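Local coordinates for protein molybdopterin molybdotransferase (Pyrococcus horikoshii, PDB 1UZ5) that probably catalyses the magnesium-dependent transfer of molybdate to adenylyl-molybdopterin, giving Mo-molybdopterin and AMP in molybdenum cofactor biosynthesis, at residues D57-R62 with G125-Y130; G81-H84 with E88-F91; R150-K155 with T164-A169. One frame throughout, in Å; residues are numbered along the deposited sequence.

Overall arrangement
Followed from the N terminus, the three contacts show how one chain can close loops of very different size. Residues 57-62 open contact 1, which closes only at 125-130, after 62 intervening residues that contain 22 in strands and none in helices. Contact 2 lies wholly within that span: 81-84 and 88-91, with three residues between them, fold the end of strand 75-83 against the loop behind it. Both reach the same mixed six-stranded sheet, their centres 15 Å apart but without touching. Contact 3 follows in series, closing a short loop of eight residues between 155 and 164, and joins a small two-stranded sheet to helix 161-169; its nearest atoms are about 17 Å from those of contact 2.

Contact 1: D57-R62 with G125-Y130; sequences DGYAVR and GEILIY
Tyr59 and Ile127 mark the closest backbone approach of strands 58-61 and 126-129, with their CA atoms 8.8 Å apart. That gap is too wide for strand pairing, and it is filled by side chains instead. The strands run steeply across each other rather than side by side; Tyr59 meets Ile127, and Val61 meets Ile129. Ile127 grips the tyrosine with two methyl groups: CG2 sits over one ring face, 4.0 Å from the centroid and 14° off the normal in a CH-pi contact, whereas CD1 touches the root of the ring, 3.7 Å from Tyr59 CG. With chi1 at 60°, CG2 stands anti to the carbonyl carbon and over the ring, while the extended CG1-CD1 arm (chi2 174°) reaches its root. Val61 CG1 meets Ile129 CD1 more loosely, at 4.4 Å. All four residues are buried. In the sheet 97-101 and 75-83 separate the two strands; their meeting through side chains is consistent with a curled sheet closing on an apolar core. Ala98 touches both Val61 and Ile127, Leu77 touches Val61 and Ile129, and Val120 and Arg122 of strand 120-123 pack on Tyr59.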
ATOM      1  N   ASP A  57      35.200 -16.456 -10.320  1.00 24.37           N
ATOM      2  CA  ASP A  57      36.075 -17.463  -9.732  1.00 26.16           C
ATOM      3  C   ASP A  57      37.472 -17.073 -10.202  1.00 28.81           C
ATOM      4  O   ASP A  57      37.663 -16.752 -11.371  1.00 26.20           O
ATOM      5  CB  ASP A  57      35.778 -18.871 -10.263  1.00 26.86           C
ATOM      6  CG  ASP A  57      34.433 -19.410  -9.815  1.00 33.76           C
ATOM      7  OD1 ASP A  57      33.971 -19.059  -8.710  1.00 37.01           O
ATOM      8  OD2 ASP A  57      33.849 -20.211 -10.572  1.00 40.74           O
ATOM      9  N   GLY A  58      38.447 -17.094  -9.307  1.00 26.72           N
ATOM     10  CA  GLY A  58      39.788 -16.737  -9.722  1.00 23.28           C
ATOM     11  C   GLY A  58      40.746 -16.592  -8.567  1.00 24.03           C
ATOM     12  O   GLY A  58      40.681 -17.341  -7.593  1.00 22.19           O
ATOM     13  N   TYR A  59      41.636 -15.613  -8.664  1.00 21.09           N
ATOM     14  CA  TYR A  59      42.613 -15.414  -7.615  1.00 26.32           C
ATOM     15  C   TYR A  59      42.617 -14.024  -7.023  1.00 21.86           C
ATOM     16  O   TYR A  59      42.752 -13.027  -7.739  1.00 23.08           O
ATOM     17  CB  TYR A  59      44.008 -15.765  -8.137  1.00 27.76           C
ATOM     18  CG  TYR A  59      44.119 -17.209  -8.545  1.00 28.68           C
ATOM     19  CD1 TYR A  59      43.686 -17.643  -9.801  1.00 27.53           C
ATOM     20  CD2 TYR A  59      44.591 -18.160  -7.646  1.00 30.02           C
ATOM     21  CE1 TYR A  59      43.719 -18.995 -10.144  1.00 25.03           C
ATOM     22  CE2 TYR A  59      44.626 -19.502  -7.976  1.00 26.90           C
ATOM     23  CZ  TYR A  59      44.190 -19.917  -9.220  1.00 32.53           C
ATOM     24  OH  TYR A  59      44.232 -21.261  -9.519  1.00 36.33           O
ATOM     25  N   ALA A  60      42.462 -13.975  -5.703  1.00 21.30           N
ATOM     26  CA  ALA A  60      42.464 -12.729  -4.960  1.00 22.90           C
ATOM     27  C   ALA A  60      43.922 -12.325  -4.855  1.00 23.10           C
ATOM     28  O   ALA A  60      44.770 -13.142  -4.496  1.00 21.23           O
ATOM     29  CB  ALA A  60      41.884 -12.942  -3.563  1.00 14.91           C
ATOM     30  N   VAL A  61      44.206 -11.064  -5.153  1.00 21.69           N
ATOM     31  CA  VAL A  61      45.574 -10.564  -5.101  1.00 24.63           C
ATOM     32  C   VAL A  61      45.621  -9.144  -4.570  1.00 18.78           C
ATOM     33  O   VAL A  61      44.592  -8.494  -4.407  1.00 21.98           O
ATOM     34  CB  VAL A  61      46.214 -10.511  -6.513  1.00 24.37           C
ATOM     35  CG1 VAL A  61      46.116 -11.863  -7.196  1.00 20.36           C
ATOM     36  CG2 VAL A  61      45.519  -9.430  -7.357  1.00 23.07           C
ATOM     37  N   ARG A  62      46.830  -8.683  -4.283  1.00 21.99           N
ATOM     38  CA  ARG A  62      47.046  -7.305  -3.866  1.00 24.69           C
ATOM     39  C   ARG A  62      47.376  -6.712  -5.239  1.00 23.62           C
ATOM     40  O   ARG A  62      48.399  -7.049  -5.827  1.00 25.94           O
ATOM     41  CB  ARG A  62      48.250  -7.224  -2.929  1.00 26.29           C
ATOM     42  CG  ARG A  62      48.037  -7.971  -1.632  1.00 28.35           C
ATOM     43  CD  ARG A  62      49.330  -8.228  -0.877  1.00 39.85           C
ATOM     44  NE  ARG A  62      50.150  -7.032  -0.742  1.00 39.33           N
ATOM     45  CZ  ARG A  62      50.814  -6.703   0.362  1.00 55.46           C
ATOM     46  NH1 ARG A  62      50.752  -7.482   1.437  1.00 46.55           N
ATOM     47  NH2 ARG A  62      51.541  -5.597   0.392  1.00 44.06           N
ATOM     48  N   GLY A 125      51.828 -24.714  -7.879  1.00 53.55           N
ATOM     49  CA  GLY A 125      51.234 -24.017  -6.748  1.00 45.14           C
ATOM     50  C   GLY A 125      51.455 -22.515  -6.793  1.00 44.35           C
ATOM     51  O   GLY A 125      51.500 -21.844  -5.759  1.00 37.33           O
ATOM     52  N   GLU A 126      51.600 -21.989  -8.004  1.00 32.65           N
ATOM     53  CA  GLU A 126      51.812 -20.564  -8.212  1.00 31.93           C
ATOM     54  C   GLU A 126      51.055 -20.157  -9.456  1.00 25.78           C
ATOM     55  O   GLU A 126      50.578 -21.009 -10.198  1.00 33.53           O
ATOM     56  CB  GLU A 126      53.300 -20.259  -8.402  1.00 34.09           C
ATOM     57  CG  GLU A 126      54.157 -20.675  -7.227  1.00 47.55           C
ATOM     58  CD  GLU A 126      55.453 -19.907  -7.166  1.00 58.00           C
ATOM     59  OE1 GLU A 126      55.393 -18.669  -7.016  1.00 66.11           O
ATOM     60  OE2 GLU A 126      56.528 -20.535  -7.268  1.00 73.76           O
ATOM     61  N   ILE A 127      50.927 -18.857  -9.682  1.00 25.76           N
ATOM     62  CA  ILE A 127      50.223 -18.398 -10.864  1.00 28.28           C
ATOM     63  C   ILE A 127      51.004 -17.295 -11.570  1.00 27.52           C
ATOM     64  O   ILE A 127      51.746 -16.543 -10.935  1.00 29.20           O
ATOM     65  CB  ILE A 127      48.804 -17.877 -10.513  1.00 27.49           C
ATOM     66  CG1 ILE A 127      48.894 -16.702  -9.540  1.00 26.42           C
ATOM     67  CG2 ILE A 127      47.975 -18.998  -9.898  1.00 38.05           C
ATOM     68  CD1 ILE A 127      47.537 -16.043  -9.250  1.00 27.66           C
ATOM     69  N   LEU A 128      50.836 -17.214 -12.886  1.00 28.78           N
ATOM     70  CA  LEU A 128      51.510 -16.197 -13.682  1.00 32.24           C
ATOM     71  C   LEU A 128      50.485 -15.181 -14.166  1.00 24.79           C
ATOM     72  O   LEU A 128      49.444 -15.547 -14.711  1.00 28.11           O
ATOM     73  CB  LEU A 128      52.217 -16.833 -14.885  1.00 35.05           C
ATOM     74  CG  LEU A 128      53.386 -17.778 -14.593  1.00 42.60           C
ATOM     75  CD1 LEU A 128      53.897 -18.363 -15.902  1.00 42.95           C
ATOM     76  CD2 LEU A 128      54.497 -17.028 -13.875  1.00 39.32           C
ATOM     77  N   ILE A 129      50.797 -13.909 -13.956  1.00 25.61           N
ATOM     78  CA  ILE A 129      49.925 -12.809 -14.342  1.00 33.97           C
ATOM     79  C   ILE A 129      50.630 -11.993 -15.422  1.00 35.74           C
ATOM     80  O   ILE A 129      51.770 -11.564 -15.240  1.00 31.50           O
ATOM     81  CB  ILE A 129      49.614 -11.927 -13.115  1.00 32.49           C
ATOM     82  CG1 ILE A 129      48.972 -12.799 -12.026  1.00 41.69           C
ATOM     83  CG2 ILE A 129      48.693 -10.780 -13.506  1.00 30.13           C
ATOM     84  CD1 ILE A 129      48.711 -12.081 -10.727  1.00 54.70           C
ATOM     85  N   TYR A 130      49.938 -11.780 -16.537  1.00 35.20           N
ATOM     86  CA  TYR A 130      50.498 -11.066 -17.685  1.00 42.78           C
ATOM     87  C   TYR A 130      49.963  -9.650 -17.870  1.00 44.95           C
ATOM     88  O   TYR A 130      50.454  -8.898 -18.716  1.00 39.88           O
ATOM     89  CB  TYR A 130      50.217 -11.872 -18.958  1.00 40.57           C
ATOM     90  CG  TYR A 130      50.736 -13.293 -18.911  1.00 40.33           C
ATOM     91  CD1 TYR A 130      52.061 -13.583 -19.230  1.00 48.56           C
ATOM     92  CD2 TYR A 130      49.908 -14.347 -18.520  1.00 45.42           C
ATOM     93  CE1 TYR A 130      52.553 -14.887 -19.160  1.00 49.42           C
ATOM     94  CE2 TYR A 130      50.392 -15.657 -18.445  1.00 48.54           C
ATOM     95  CZ  TYR A 130      51.716 -15.917 -18.768  1.00 46.87           C
ATOM     96  OH  TYR A 130      52.204 -17.200 -18.694  1.00 63.06           O
TER

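Contact 2: G81-H84 with E88-F91; sequences GSVH and EPKF
Gly81 meets the ring of Phe91 through its bare backbone: its CA lies 4.1 Å from Phe91 CZ. A beta carbon at this position would point at the ring and stand only 2.9 Å from the same CZ, a clash. At Ser82 the side chain turns away from the second segment, and the backbone again does the touching. The carbonyl O of Ser82 lies at the ring edge of Phe91, in its plane, 3.8 Å from CE2, while OG on the other side of the chain lies in plane at the edge of the His84 ring.

The ring therefore lies across the last residues of strand 75-83, brought there by a reversal of the chain. The segment 88-91 belongs to the helix-free connection between this strand and strand 97-101, its parallel neighbour in the sheet, to whose Tyr100 both Gly81 and Val83 are hydrogen-bonded through the backbone.

Val83, the buried residue of the group, directs both methyls at the returning loop. CG1, anti to the backbone N (chi1 -174°), comes 3.7 Å from Pro89 CG, and CG2 touches both Pro89 CG and, at 4.2 Å, Phe91 CZ. Replacing Phe91 with an alanine would probably open a gap over Gly81 and leave the CG2 side of Val83 without its aromatic cover. The ring also packs on Ala99 and Pro108, and Pro89 on Met106. Within the loop, Lys90 curls back so that NZ donates to Glu88 O over 3.1 Å, tilted 25° from the carbonyl plane, with the carboxylate of Glu88 forming a longer salt bridge to the same nitrogen.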
ATOM      1  N   GLY A  81      46.471 -20.076  -0.172  1.00 22.65           N
ATOM      2  CA  GLY A  81      45.241 -20.520   0.458  1.00 22.38           C
ATOM      3  C   GLY A  81      44.044 -20.331  -0.444  1.00 24.79           C
ATOM      4  O   GLY A  81      44.195 -20.066  -1.641  1.00 17.54           O
ATOM      5  N   SER A  82      42.848 -20.469   0.121  1.00 19.36           N
ATOM      6  CA  SER A  82      41.634 -20.310  -0.676  1.00 18.67           C
ATOM      7  C   SER A  82      40.466 -19.835   0.175  1.00 24.43           C
ATOM      8  O   SER A  82      40.485 -19.957   1.398  1.00 20.47           O
ATOM      9  CB  SER A  82      41.259 -21.642  -1.334  1.00 22.36           C
ATOM     10  OG  SER A  82      40.897 -22.596  -0.344  1.00 22.46           O
ATOM     11  N   VAL A  83      39.449 -19.286  -0.481  1.00 19.06           N
ATOM     12  CA  VAL A  83      38.269 -18.824   0.227  1.00 17.82           C
ATOM     13  C   VAL A  83      37.048 -19.259  -0.557  1.00 22.05           C
ATOM     14  O   VAL A  83      36.933 -18.978  -1.753  1.00 20.39           O
ATOM     15  CB  VAL A  83      38.218 -17.284   0.382  1.00 19.15           C
ATOM     16  CG1 VAL A  83      37.024 -16.903   1.277  1.00 16.83           C
ATOM     17  CG2 VAL A  83      39.525 -16.761   0.987  1.00 15.29           C
ATOM     18  N   HIS A  84      36.144 -19.964   0.115  1.00 20.95           N
ATOM     19  CA  HIS A  84      34.926 -20.422  -0.530  1.00 23.94           C
ATOM     20  C   HIS A  84      33.696 -19.830   0.142  1.00 20.91           C
ATOM     21  O   HIS A  84      33.778 -19.245   1.218  1.00 21.39           O
ATOM     22  CB  HIS A  84      34.857 -21.951  -0.527  1.00 21.52           C
ATOM     23  CG  HIS A  84      35.805 -22.592  -1.493  1.00 29.42           C
ATOM     24  ND1 HIS A  84      37.151 -22.736  -1.233  1.00 31.71           N
ATOM     25  CD2 HIS A  84      35.606 -23.081  -2.740  1.00 32.94           C
ATOM     26  CE1 HIS A  84      37.741 -23.286  -2.279  1.00 34.49           C
ATOM     27  NE2 HIS A  84      36.827 -23.504  -3.209  1.00 34.35           N
ATOM     28  N   GLU A  88      34.829 -17.116   6.541  1.00 20.57           N
ATOM     29  CA  GLU A  88      35.418 -15.864   6.974  1.00 25.22           C
ATOM     30  C   GLU A  88      36.922 -16.144   6.837  1.00 23.82           C
ATOM     31  O   GLU A  88      37.472 -16.973   7.564  1.00 19.98           O
ATOM     32  CB  GLU A  88      35.093 -15.554   8.437  1.00 25.08           C
ATOM     33  CG  GLU A  88      36.053 -14.515   9.030  1.00 30.55           C
ATOM     34  CD  GLU A  88      35.644 -14.019  10.403  1.00 37.96           C
ATOM     35  OE1 GLU A  88      35.069 -14.808  11.180  1.00 41.46           O
ATOM     36  OE2 GLU A  88      35.915 -12.840  10.710  1.00 37.98           O
ATOM     37  N   PRO A  89      37.597 -15.479   5.889  1.00 27.91           N
ATOM     38  CA  PRO A  89      39.038 -15.716   5.718  1.00 23.87           C
ATOM     39  C   PRO A  89      39.798 -15.535   7.027  1.00 13.52           C
ATOM     40  O   PRO A  89      39.637 -14.525   7.706  1.00 20.05           O
ATOM     41  CB  PRO A  89      39.442 -14.665   4.684  1.00 29.84           C
ATOM     42  CG  PRO A  89      38.200 -14.483   3.874  1.00 26.41           C
ATOM     43  CD  PRO A  89      37.107 -14.478   4.926  1.00 24.31           C
ATOM     44  N   LYS A  90      40.617 -16.513   7.398  1.00 13.93           N
ATOM     45  CA  LYS A  90      41.391 -16.370   8.623  1.00 15.98           C
ATOM     46  C   LYS A  90      42.876 -16.120   8.342  1.00 22.23           C
ATOM     47  O   LYS A  90      43.732 -16.388   9.187  1.00 17.95           O
ATOM     48  CB  LYS A  90      41.230 -17.609   9.502  1.00 16.65           C
ATOM     49  CG  LYS A  90      39.783 -17.826   9.961  1.00 21.33           C
ATOM     50  CD  LYS A  90      39.225 -16.587  10.669  1.00 21.82           C
ATOM     51  CE  LYS A  90      37.926 -16.937  11.399  1.00 38.74           C
ATOM     52  NZ  LYS A  90      37.051 -17.794  10.531  1.00 35.34           N
ATOM     53  N   PHE A  91      43.178 -15.608   7.156  1.00 20.71           N
ATOM     54  CA  PHE A  91      44.565 -15.318   6.802  1.00 20.73           C
ATOM     55  C   PHE A  91      44.607 -14.091   5.898  1.00 23.38           C
ATOM     56  O   PHE A  91      43.583 -13.664   5.373  1.00 16.83           O
ATOM     57  CB  PHE A  91      45.198 -16.530   6.106  1.00 13.82           C
ATOM     58  CG  PHE A  91      44.609 -16.833   4.765  1.00 21.93           C
ATOM     59  CD1 PHE A  91      45.188 -16.327   3.606  1.00 16.92           C
ATOM     60  CD2 PHE A  91      43.453 -17.602   4.656  1.00 20.02           C
ATOM     61  CE1 PHE A  91      44.624 -16.583   2.358  1.00 16.29           C
ATOM     62  CE2 PHE A  91      42.877 -17.865   3.411  1.00 16.75           C
ATOM     63  CZ  PHE A  91      43.462 -17.355   2.260  1.00 26.42           C
TER

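Contact 3: R150-K155 with T164-A169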
ATOM      1  N   ARG A 150      20.595   3.386   3.997  1.00 22.38           N
ATOM      2  CA  ARG A 150      19.751   3.725   2.858  1.00 28.01           C
ATOM      3  C   ARG A 150      18.271   3.471   3.164  1.00 23.47           C
ATOM      4  O   ARG A 150      17.926   2.485   3.811  1.00 22.65           O
ATOM      5  CB  ARG A 150      20.150   2.906   1.634  1.00 32.16           C
ATOM      6  CG  ARG A 150      19.372   3.280   0.381  1.00 46.95           C
ATOM      7  CD  ARG A 150      19.782   2.436  -0.810  1.00 62.33           C
ATOM      8  NE  ARG A 150      19.106   2.859  -2.035  1.00 74.56           N
ATOM      9  CZ  ARG A 150      19.241   4.061  -2.588  1.00 78.91           C
ATOM     10  NH1 ARG A 150      20.030   4.969  -2.028  1.00 79.74           N
ATOM     11  NH2 ARG A 150      18.590   4.357  -3.705  1.00 74.39           N
ATOM     12  N   LEU A 151      17.403   4.361   2.695  1.00 24.54           N
ATOM     13  CA  LEU A 151      15.969   4.202   2.913  1.00 24.27           C
ATOM     14  C   LEU A 151      15.483   2.955   2.167  1.00 24.27           C
ATOM     15  O   LEU A 151      15.624   2.866   0.948  1.00 26.36           O
ATOM     16  CB  LEU A 151      15.215   5.434   2.401  1.00 22.67           C
ATOM     17  CG  LEU A 151      13.683   5.357   2.467  1.00 28.01           C
ATOM     18  CD1 LEU A 151      13.228   5.199   3.917  1.00 25.71           C
ATOM     19  CD2 LEU A 151      13.081   6.616   1.862  1.00 31.59           C
ATOM     20  N   LEU A 152      14.922   1.996   2.898  1.00 24.48           N
ATOM     21  CA  LEU A 152      14.418   0.763   2.286  1.00 26.86           C
ATOM     22  C   LEU A 152      12.894   0.739   2.112  1.00 26.66           C
ATOM     23  O   LEU A 152      12.395   0.329   1.068  1.00 24.19           O
ATOM     24  CB  LEU A 152      14.831  -0.451   3.118  1.00 21.74           C
ATOM     25  CG  LEU A 152      16.336  -0.631   3.330  1.00 27.90           C
ATOM     26  CD1 LEU A 152      16.589  -1.898   4.124  1.00 23.54           C
ATOM     27  CD2 LEU A 152      17.034  -0.685   1.981  1.00 21.92           C
ATOM     28  N   VAL A 153      12.171   1.164   3.144  1.00 27.48           N
ATOM     29  CA  VAL A 153      10.705   1.187   3.124  1.00 28.71           C
ATOM     30  C   VAL A 153      10.201   2.490   3.746  1.00 31.11           C
ATOM     31  O   VAL A 153      10.690   2.901   4.797  1.00 30.99           O
ATOM     32  CB  VAL A 153      10.124  -0.003   3.927  1.00 28.77           C
ATOM     33  CG1 VAL A 153       8.607   0.121   4.032  1.00 33.04           C
ATOM     34  CG2 VAL A 153      10.509  -1.321   3.260  1.00 20.59           C
ATOM     35  N   LYS A 154       9.230   3.133   3.097  1.00 31.51           N
ATOM     36  CA  LYS A 154       8.670   4.395   3.594  1.00 26.98           C
ATOM     37  C   LYS A 154       7.502   4.190   4.544  1.00 29.09           C
ATOM     38  O   LYS A 154       6.810   3.177   4.491  1.00 27.87           O
ATOM     39  CB  LYS A 154       8.155   5.269   2.447  1.00 30.33           C
ATOM     40  CG  LYS A 154       9.201   5.858   1.528  1.00 47.03           C
ATOM     41  CD  LYS A 154       8.535   6.776   0.504  1.00 46.29           C
ATOM     42  CE  LYS A 154       9.531   7.298  -0.525  1.00 58.77           C
ATOM     43  NZ  LYS A 154      10.619   8.102   0.097  1.00 65.74           N
ATOM     44  N   LYS A 155       7.274   5.171   5.409  1.00 27.94           N
ATOM     45  CA  LYS A 155       6.147   5.102   6.324  1.00 26.98           C
ATOM     46  C   LYS A 155       4.916   5.094   5.419  1.00 24.64           C
ATOM     47  O   LYS A 155       4.872   5.829   4.436  1.00 27.90           O
ATOM     48  CB  LYS A 155       6.112   6.341   7.217  1.00 27.00           C
ATOM     49  CG  LYS A 155       4.890   6.437   8.117  1.00 30.55           C
ATOM     50  CD  LYS A 155       4.869   7.773   8.848  1.00 36.15           C
ATOM     51  CE  LYS A 155       3.644   7.910   9.732  1.00 46.12           C
ATOM     52  NZ  LYS A 155       3.655   9.202  10.471  1.00 54.23           N
ATOM     53  N   THR A 164       9.113  -7.400   1.826  1.00 18.74           N
ATOM     54  CA  THR A 164       9.413  -8.366   2.882  1.00 20.81           C
ATOM     55  C   THR A 164      10.738  -9.086   2.589  1.00 21.35           C
ATOM     56  O   THR A 164      11.502  -9.392   3.503  1.00 21.34           O
ATOM     57  CB  THR A 164       8.292  -9.426   3.038  1.00 24.12           C
ATOM     58  OG1 THR A 164       8.078 -10.083   1.785  1.00 24.84           O
ATOM     59  CG2 THR A 164       6.976  -8.761   3.506  1.00 23.73           C
ATOM     60  N   ALA A 165      11.000  -9.360   1.317  1.00 18.66           N
ATOM     61  CA  ALA A 165      12.239 -10.032   0.934  1.00 25.06           C
ATOM     62  C   ALA A 165      13.414  -9.085   1.191  1.00 23.24           C
ATOM     63  O   ALA A 165      14.461  -9.504   1.680  1.00 24.41           O
ATOM     64  CB  ALA A 165      12.187 -10.424  -0.531  1.00 17.25           C
ATOM     65  N   LEU A 166      13.219  -7.807   0.866  1.00 24.40           N
ATOM     66  CA  LEU A 166      14.241  -6.786   1.070  1.00 25.72           C
ATOM     67  C   LEU A 166      14.608  -6.681   2.543  1.00 31.11           C
ATOM     68  O   LEU A 166      15.789  -6.659   2.891  1.00 27.04           O
ATOM     69  CB  LEU A 166      13.747  -5.421   0.576  1.00 22.82           C
ATOM     70  CG  LEU A 166      14.690  -4.229   0.775  1.00 29.01           C
ATOM     71  CD1 LEU A 166      16.047  -4.508   0.119  1.00 20.22           C
ATOM     72  CD2 LEU A 166      14.050  -2.982   0.179  1.00 27.15           C
ATOM     73  N   LEU A 167      13.596  -6.612   3.407  1.00 23.94           N
ATOM     74  CA  LEU A 167      13.850  -6.516   4.836  1.00 23.97           C
ATOM     75  C   LEU A 167      14.587  -7.763   5.300  1.00 27.68           C
ATOM     76  O   LEU A 167      15.513  -7.677   6.103  1.00 24.61           O
ATOM     77  CB  LEU A 167      12.541  -6.328   5.611  1.00 23.13           C
ATOM     78  CG  LEU A 167      11.868  -4.972   5.351  1.00 27.97           C
ATOM     79  CD1 LEU A 167      10.516  -4.909   6.054  1.00 27.08           C
ATOM     80  CD2 LEU A 167      12.774  -3.846   5.839  1.00 23.75           C
ATOM     81  N   SER A 168      14.183  -8.921   4.790  1.00 20.84           N
ATOM     82  CA  SER A 168      14.847 -10.167   5.154  1.00 24.80           C
ATOM     83  C   SER A 168      16.316 -10.107   4.716  1.00 24.02           C
ATOM     84  O   SER A 168      17.211 -10.507   5.452  1.00 20.57           O
ATOM     85  CB  SER A 168      14.171 -11.352   4.462  1.00 23.08           C
ATOM     86  OG  SER A 168      14.894 -12.556   4.691  1.00 30.63           O
ATOM     87  N   ALA A 169      16.537  -9.603   3.507  1.00 21.61           N
ATOM     88  CA  ALA A 169      17.873  -9.491   2.928  1.00 25.21           C
ATOM     89  C   ALA A 169      18.849  -8.695   3.798  1.00 28.88           C
ATOM     90  O   ALA A 169      20.059  -8.893   3.713  1.00 25.83           O
ATOM     91  CB  ALA A 169      17.779  -8.872   1.540  1.00 22.82           C
TER
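A classic beta bulge in the two-stranded antiparallel sheet of 42-43 and 151-153 supplies one side of this strand-helix packing: Leu152 and Val153 both lie opposite Ile42 and bond to its backbone. Leu152 pays for the bulge with a backbone turned out of the extended range (phi -102°, psi -44°), and the result is that two consecutive side chains, Leu152 and Val153, point toward helix 161-169. The helix answers with two consecutive leucines of its own, giving a small apolar layer.

Leu166 carries the closer half. Its CG is anti to the backbone N (chi1 178°), extending the side chain toward the strand so that CD2 alone makes the approach. That methyl rests 4.0 Å from Leu152 CB and also reaches the other leucine's terminal CD2, the two side chains running at a slant to one another. It comes nearer still to the backbone, 3.8 Å from Leu152 O. Val170 adds to the cover of Leu152.

Leu167 sits on the deeper flank. It packs on Ile42 of the partner strand and on Ile172, and Val153 in turn leans on Ile42 and Ala38, so the bulge residues, their opposite strand and the helix share one patch. Across it the second pair meets by single methyls, Val153 CG2 standing 4.3 Å from Leu167 CD2.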